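Local atomic coordinates of VMB-1 (Vibrio alginolyticus, PDB entry 6JV4), a protein that probably hydrolyses the amide bond of beta-lactam antibiotics with zinc ions as cofactor, giving substituted beta-amino acids, as a subclass B1 metallo-beta-lactamase. Residues F164-S167 with L168-N172; H216-A219 with L220-A224. All coordinates share one frame; numbering follows the deposited sequence.

Contact 1 of 2, residues F164-S167 with L168-N172; sequences FVKS and LKNKN
S167 and N170 are the two ends of a type I beta turn, and polar bonds hold them together. The backbone bond that closes the turn runs from N170 N to S167 O at 3.2 Å. The side chains meet as well. S167 OG lies 2.4 Å from N170 OD1, too short for the geometry of this bond to be other than doubtful. A chi1 of 73° turns OG toward the asparagine amide. S167 N also reaches N170 OD1, at 3.3 Å, but this bond is weak and bent. A water bridges the same two groups: it accepts from S167 N at 3.0 Å and donates to N170 OD1 at 2.7 Å. Three donors surround N170 OD1: the water soundly, the S167 N-H weakly, and the hydroxyl at a doubtful distance.

Packing is carried by K166. Its chain bends at chi2 and chi3 and crosses the side chain of N170 at about a right angle. K166 CE lies 3.4 Å from N170 ND2 and 3.7 Å from N172 O. K166 NZ bonds to the carbonyl of L173. By nearest atoms, the K166 side chain is close to a citrate, probably from the crystallisation liquor, and about 6 Å from a zinc ion. K166 comes three residues after the zinc ligand C163. This is consistent with the lysine that commonly meets the substrate carboxylate in related B1 enzymes.

Residues 164-172 belong to the loop between strand 158-162 and helix 184-194. V165 and L168 rest on helix 212-226, and F164 packs on helix 184-194, its ring stacked with W184.

Contact 2 of 2, residues H216-A219 with L220-A224; sequences HTQA and LALSA
L220 packs over one face of the H216 ring, one helical turn further along the chain. The contact is a CH-pi interaction: L220 CG lies 4.1 Å from the ring centroid, 24° off the ring normal and displaced toward the rim. The methyl L220 CD1 comes nearer to a ring atom, 3.5 Å from H216 NE2. The ring can meet the leucine because H216 CG is anti to its backbone N (chi1 -179°). H216 NE2 also donates to N170 O, which gives the ring a polar tie as well as an apolar cover.

A second pair lies alongside. Q218 and L222 point the same way, with Q218 CG 4.2 Å from L222 CD1. The extended chain of Q218 carries its amide on to Q189 and to the carbonyl of P185.

The alpha-helical backbone sets this spacing. Four successive i to i+4 bonds join the segments, among them L220 N to H216 O at 2.9 Å. The last carbonyl has two donors. A219 O receives S223 N at 2.8 Å and S223 OG at 3.0 Å, from opposite faces of its plane. The serine hydroxyl thus folds back on its own helix.

This is the middle of helix 212-226, the C-terminal helix. T217 and Q218 face helix 184-194, where T217 touches W184 and M188. H216 and L220 lie against the loop after strand 158-162, at L168 and L173 respectively.

Contact 1 is a loop turn beside the zinc site, and contact 2 is a run of helix farther from the metals. Both are partly buried. The centre of contact 1 lies about 14 Å from the chain centre and that of contact 2 about 20 Å, so contact 2 is more peripheral. Residues 164-172 have one backbone turn bond, supplemented by side-chain and water contacts. Residues 216-224 have repeating backbone bonds. Their side chains pack on neighbours, and several also hydrogen-bond to them; S223 bonds within the helix. The contacts touch: K166 N and T217 OG1, 2.8 Å apart, form a probable hydrogen bond. Both also meet helix 184-194, so they share a neighbour.

Contact 1 of 2, residues F164-S167 with L168-N172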
ATOM      1  N   PHE A 164      -7.051   2.144   0.329  1.00  8.53           N
ATOM      2  CA  PHE A 164      -8.302   1.700   0.956  1.00  8.01           C
ATOM      3  C   PHE A 164      -8.547   2.425   2.274  1.00  7.47           C
ATOM      4  O   PHE A 164      -9.755   2.434   2.724  1.00  6.49           O
ATOM      5  CB  PHE A 164      -8.157   0.207   1.205  1.00  7.47           C
ATOM      6  CG  PHE A 164      -9.338  -0.504   1.804  1.00  7.34           C
ATOM      7  CD1 PHE A 164     -10.473  -0.733   1.044  1.00  7.40           C
ATOM      8  CD2 PHE A 164      -9.276  -0.989   3.103  1.00  6.77           C
ATOM      9  CE1 PHE A 164     -11.549  -1.421   1.571  1.00  7.16           C
ATOM     10  CE2 PHE A 164     -10.390  -1.610   3.648  1.00  7.50           C
ATOM     11  CZ  PHE A 164     -11.504  -1.864   2.874  1.00  7.26           C
ATOM     12  N   VAL A 165      -7.505   2.942   2.917  1.00  7.06           N
ATOM     13  CA  VAL A 165      -7.661   3.660   4.223  1.00  7.55           C
ATOM     14  C   VAL A 165      -7.277   5.131   4.027  1.00  7.28           C
ATOM     15  O   VAL A 165      -6.179   5.430   3.528  1.00  8.23           O
ATOM     16  CB  VAL A 165      -6.852   3.006   5.351  1.00  7.33           C
ATOM     17  CG1 VAL A 165      -6.992   3.757   6.663  1.00  7.32           C
ATOM     18  CG2 VAL A 165      -7.229   1.531   5.473  1.00  7.39           C
ATOM     19  N   LYS A 166      -8.185   6.024   4.435  1.00  7.59           N
ATOM     20  CA  LYS A 166      -7.912   7.478   4.404  1.00  8.43           C
ATOM     21  C   LYS A 166      -7.292   7.890   5.742  1.00  8.76           C
ATOM     22  O   LYS A 166      -7.456   7.207   6.755  1.00  8.78           O
ATOM     23  CB  LYS A 166      -9.218   8.251   4.172  1.00  9.25           C
ATOM     24  CG  LYS A 166     -10.019   7.823   2.954  1.00 11.15           C
ATOM     25  CD  LYS A 166      -9.224   7.868   1.653  1.00 13.65           C
ATOM     26  CE  LYS A 166      -8.842   9.251   1.184  1.00 16.52           C
ATOM     27  NZ  LYS A 166      -8.217   9.199  -0.168  1.00 19.47           N
ATOM     28  N   SER A 167      -6.645   9.034   5.749  1.00  9.39           N
ATOM     29  CA  SER A 167      -6.097   9.579   6.995  1.00  9.76           C
ATOM     30  C   SER A 167      -7.247  10.124   7.835  1.00  9.30           C
ATOM     31  O   SER A 167      -8.317  10.432   7.328  1.00  8.91           O
ATOM     32  CB  SER A 167      -5.059  10.644   6.735  1.00 12.07           C
ATOM     33  OG  SER A 167      -5.696  11.829   6.278  1.00 13.67           O
ATOM     34  N   LEU A 168      -6.980  10.310   9.109  1.00  9.76           N
ATOM     35  CA  LEU A 168      -8.003  10.801  10.043  1.00 10.32           C
ATOM     36  C   LEU A 168      -8.506  12.188   9.652  1.00 10.93           C
ATOM     37  O   LEU A 168      -9.725  12.460   9.854  1.00 11.64           O
ATOM     38  CB  LEU A 168      -7.431  10.749  11.455  1.00 10.93           C
ATOM     39  CG  LEU A 168      -8.468  10.961  12.537  1.00 12.44           C
ATOM     40  CD1 LEU A 168      -9.546   9.867  12.468  1.00 12.81           C
ATOM     41  CD2 LEU A 168      -7.757  10.924  13.885  1.00 13.33           C
ATOM     42  N   LYS A 169      -7.602  13.059   9.166  1.00 12.06           N
ATOM     43  CA  LYS A 169      -7.956  14.467   8.833  1.00 14.81           C
ATOM     44  C   LYS A 169      -8.642  14.564   7.478  1.00 14.77           C
ATOM     45  O   LYS A 169      -9.262  15.621   7.204  1.00 13.06           O
ATOM     46  CB  LYS A 169      -6.704  15.339   8.877  1.00 18.45           C
ATOM     47  CG  LYS A 169      -6.153  15.520  10.275  1.00 24.33           C
ATOM     48  CD  LYS A 169      -4.946  16.448  10.316  1.00 31.92           C
ATOM     49  CE  LYS A 169      -4.630  16.841  11.743  1.00 39.43           C
ATOM     50  NZ  LYS A 169      -3.747  18.032  11.775  1.00 45.90           N
ATOM     51  N   ASN A 170      -8.658  13.498   6.688  1.00 13.74           N
ATOM     52  CA  ASN A 170      -9.343  13.529   5.364  1.00 13.92           C
ATOM     53  C   ASN A 170     -10.828  13.830   5.547  1.00 14.23           C
ATOM     54  O   ASN A 170     -11.487  13.177   6.378  1.00 13.77           O
ATOM     55  CB  ASN A 170      -9.252  12.229   4.569  1.00 15.74           C
ATOM     56  CG  ASN A 170      -8.029  12.186   3.703  1.00 20.48           C
ATOM     57  OD1 ASN A 170      -6.958  11.977   4.209  1.00 29.42           O
ATOM     58  ND2 ASN A 170      -8.164  12.399   2.413  1.00 24.54           N
ATOM     59  N   LYS A 171     -11.355  14.757   4.745  1.00 12.74           N
ATOM     60  CA  LYS A 171     -12.786  15.112   4.763  1.00 14.34           C
ATOM     61  C   LYS A 171     -13.525  14.421   3.622  1.00 14.58           C
ATOM     62  O   LYS A 171     -14.748  14.500   3.640  1.00 14.63           O
ATOM     63  CB  LYS A 171     -12.943  16.634   4.663  1.00 17.74           C
ATOM     64  CG  LYS A 171     -12.316  17.372   5.837  1.00 24.13           C
ATOM     65  CD  LYS A 171     -12.993  16.989   7.152  1.00 31.19           C
ATOM     66  CE  LYS A 171     -12.555  17.854   8.325  1.00 37.74           C
ATOM     67  NZ  LYS A 171     -11.083  17.755   8.533  1.00 43.70           N
ATOM     68  N   ASN A 172     -12.819  13.764   2.703  1.00 13.88           N
ATOM     69  CA  ASN A 172     -13.513  13.054   1.612  1.00 14.80           C
ATOM     70  C   ASN A 172     -12.671  11.842   1.208  1.00 13.84           C
ATOM     71  O   ASN A 172     -11.607  11.622   1.792  1.00 12.07           O
ATOM     72  CB  ASN A 172     -13.735  13.975   0.415  1.00 17.08           C
ATOM     73  CG  ASN A 172     -12.446  14.517  -0.142  1.00 18.74           C
ATOM     74  OD1 ASN A 172     -11.533  13.793  -0.562  1.00 21.79           O
ATOM     75  ND2 ASN A 172     -12.318  15.833  -0.109  1.00 24.35           N
TER
HETATM   76  O   HOH W   1      -5.743   9.845   2.983  1.00 17.63           O

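Contact 2 of 2, residues H216-A219 with L220-A224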
ATOM      1  N   HIS A 216     -12.973   5.932  10.641  1.00  8.17           N
ATOM      2  CA  HIS A 216     -13.139   7.233   9.953  1.00  7.76           C
ATOM      3  C   HIS A 216     -13.449   6.975   8.480  1.00  8.40           C
ATOM      4  O   HIS A 216     -14.347   7.600   7.933  1.00  7.75           O
ATOM      5  CB  HIS A 216     -11.889   8.098  10.162  1.00  8.39           C
ATOM      6  CG  HIS A 216     -12.016   9.426   9.502  1.00  8.93           C
ATOM      7  ND1 HIS A 216     -13.064  10.327   9.803  1.00  9.93           N
ATOM      8  CD2 HIS A 216     -11.363   9.942   8.441  1.00  9.43           C
ATOM      9  CE1 HIS A 216     -12.926  11.406   9.027  1.00 10.23           C
ATOM     10  NE2 HIS A 216     -11.905  11.166   8.174  1.00 10.64           N
ATOM     11  N   THR A 217     -12.637   6.151   7.834  1.00  8.47           N
ATOM     12  CA  THR A 217     -12.803   5.827   6.405  1.00  8.43           C
ATOM     13  C   THR A 217     -14.179   5.193   6.159  1.00  8.47           C
ATOM     14  O   THR A 217     -14.872   5.574   5.179  1.00  8.27           O
ATOM     15  CB  THR A 217     -11.689   4.904   5.906  1.00  8.79           C
ATOM     16  OG1 THR A 217     -10.487   5.655   6.072  1.00  8.86           O
ATOM     17  CG2 THR A 217     -11.898   4.522   4.460  1.00  9.52           C
ATOM     18  N   GLN A 218     -14.635   4.299   7.029  1.00  8.86           N
ATOM     19  CA  GLN A 218     -15.961   3.662   6.887  1.00  9.39           C
ATOM     20  C   GLN A 218     -17.032   4.762   6.908  1.00  9.87           C
ATOM     21  O   GLN A 218     -17.906   4.766   6.048  1.00  8.45           O
ATOM     22  CB  GLN A 218     -16.146   2.639   8.009  1.00 10.58           C
ATOM     23  CG  GLN A 218     -17.445   1.869   7.911  1.00 11.31           C
ATOM     24  CD  GLN A 218     -17.501   0.843   9.011  1.00 11.39           C
ATOM     25  OE1 GLN A 218     -17.468   1.215  10.201  1.00 12.68           O
ATOM     26  NE2 GLN A 218     -17.510  -0.417   8.622  1.00 11.08           N
ATOM     27  N   ALA A 219     -16.895   5.726   7.826  1.00  9.39           N
ATOM     28  CA  ALA A 219     -17.879   6.832   7.959  1.00  9.93           C
ATOM     29  C   ALA A 219     -17.817   7.741   6.736  1.00  9.96           C
ATOM     30  O   ALA A 219     -18.904   8.183   6.220  1.00 11.58           O
ATOM     31  CB  ALA A 219     -17.687   7.601   9.245  1.00  9.50           C
ATOM     32  N   LEU A 220     -16.626   8.012   6.203  1.00 10.19           N
ATOM     33  CA  LEU A 220     -16.504   8.834   4.968  1.00 11.27           C
ATOM     34  C   LEU A 220     -17.232   8.128   3.826  1.00 10.89           C
ATOM     35  O   LEU A 220     -17.909   8.854   3.017  1.00 11.36           O
ATOM     36  CB  LEU A 220     -15.051   9.034   4.563  1.00 10.47           C
ATOM     37  CG  LEU A 220     -14.236   9.983   5.441  1.00 11.46           C
ATOM     38  CD1 LEU A 220     -12.813  10.026   4.970  1.00 10.77           C
ATOM     39  CD2 LEU A 220     -14.808  11.356   5.447  1.00 11.14           C
ATOM     40  N   ALA A 221     -17.090   6.812   3.711  1.00 10.73           N
ATOM     41  CA  ALA A 221     -17.718   6.081   2.593  1.00 10.79           C
ATOM     42  C   ALA A 221     -19.240   6.087   2.794  1.00 12.03           C
ATOM     43  O   ALA A 221     -20.004   6.255   1.811  1.00 12.24           O
ATOM     44  CB  ALA A 221     -17.156   4.702   2.429  1.00 10.43           C
ATOM     45  N   LEU A 222     -19.703   5.896   4.025  1.00 11.41           N
ATOM     46  CA  LEU A 222     -21.154   5.912   4.272  1.00 12.05           C
ATOM     47  C   LEU A 222     -21.707   7.309   3.961  1.00 14.45           C
ATOM     48  O   LEU A 222     -22.819   7.378   3.339  1.00 15.21           O
ATOM     49  CB  LEU A 222     -21.410   5.474   5.701  1.00 11.06           C
ATOM     50  CG  LEU A 222     -21.204   3.999   5.981  1.00 10.33           C
ATOM     51  CD1 LEU A 222     -21.156   3.778   7.483  1.00 10.29           C
ATOM     52  CD2 LEU A 222     -22.233   3.058   5.308  1.00 11.02           C
ATOM     53  N   SER A 223     -20.993   8.382   4.300  1.00 13.63           N
ATOM     54  CA  SER A 223     -21.466   9.759   4.022  1.00 16.91           C
ATOM     55  C   SER A 223     -21.498  10.020   2.521  1.00 18.70           C
ATOM     56  O   SER A 223     -22.438  10.694   2.054  1.00 18.99           O
ATOM     57  CB  SER A 223     -20.655  10.767   4.741  1.00 18.59           C
ATOM     58  OG  SER A 223     -20.840  10.512   6.119  1.00 24.65           O
ATOM     59  N   ALA A 224     -20.536   9.479   1.776  1.00 17.52           N
ATOM     60  CA  ALA A 224     -20.457   9.646   0.299  1.00 19.30           C
ATOM     61  C   ALA A 224     -21.657   8.966  -0.364  1.00 23.69           C
ATOM     62  O   ALA A 224     -22.194   9.549  -1.338  1.00 29.16           O
ATOM     63  CB  ALA A 224     -19.178   9.069  -0.248  1.00 18.44           C
TER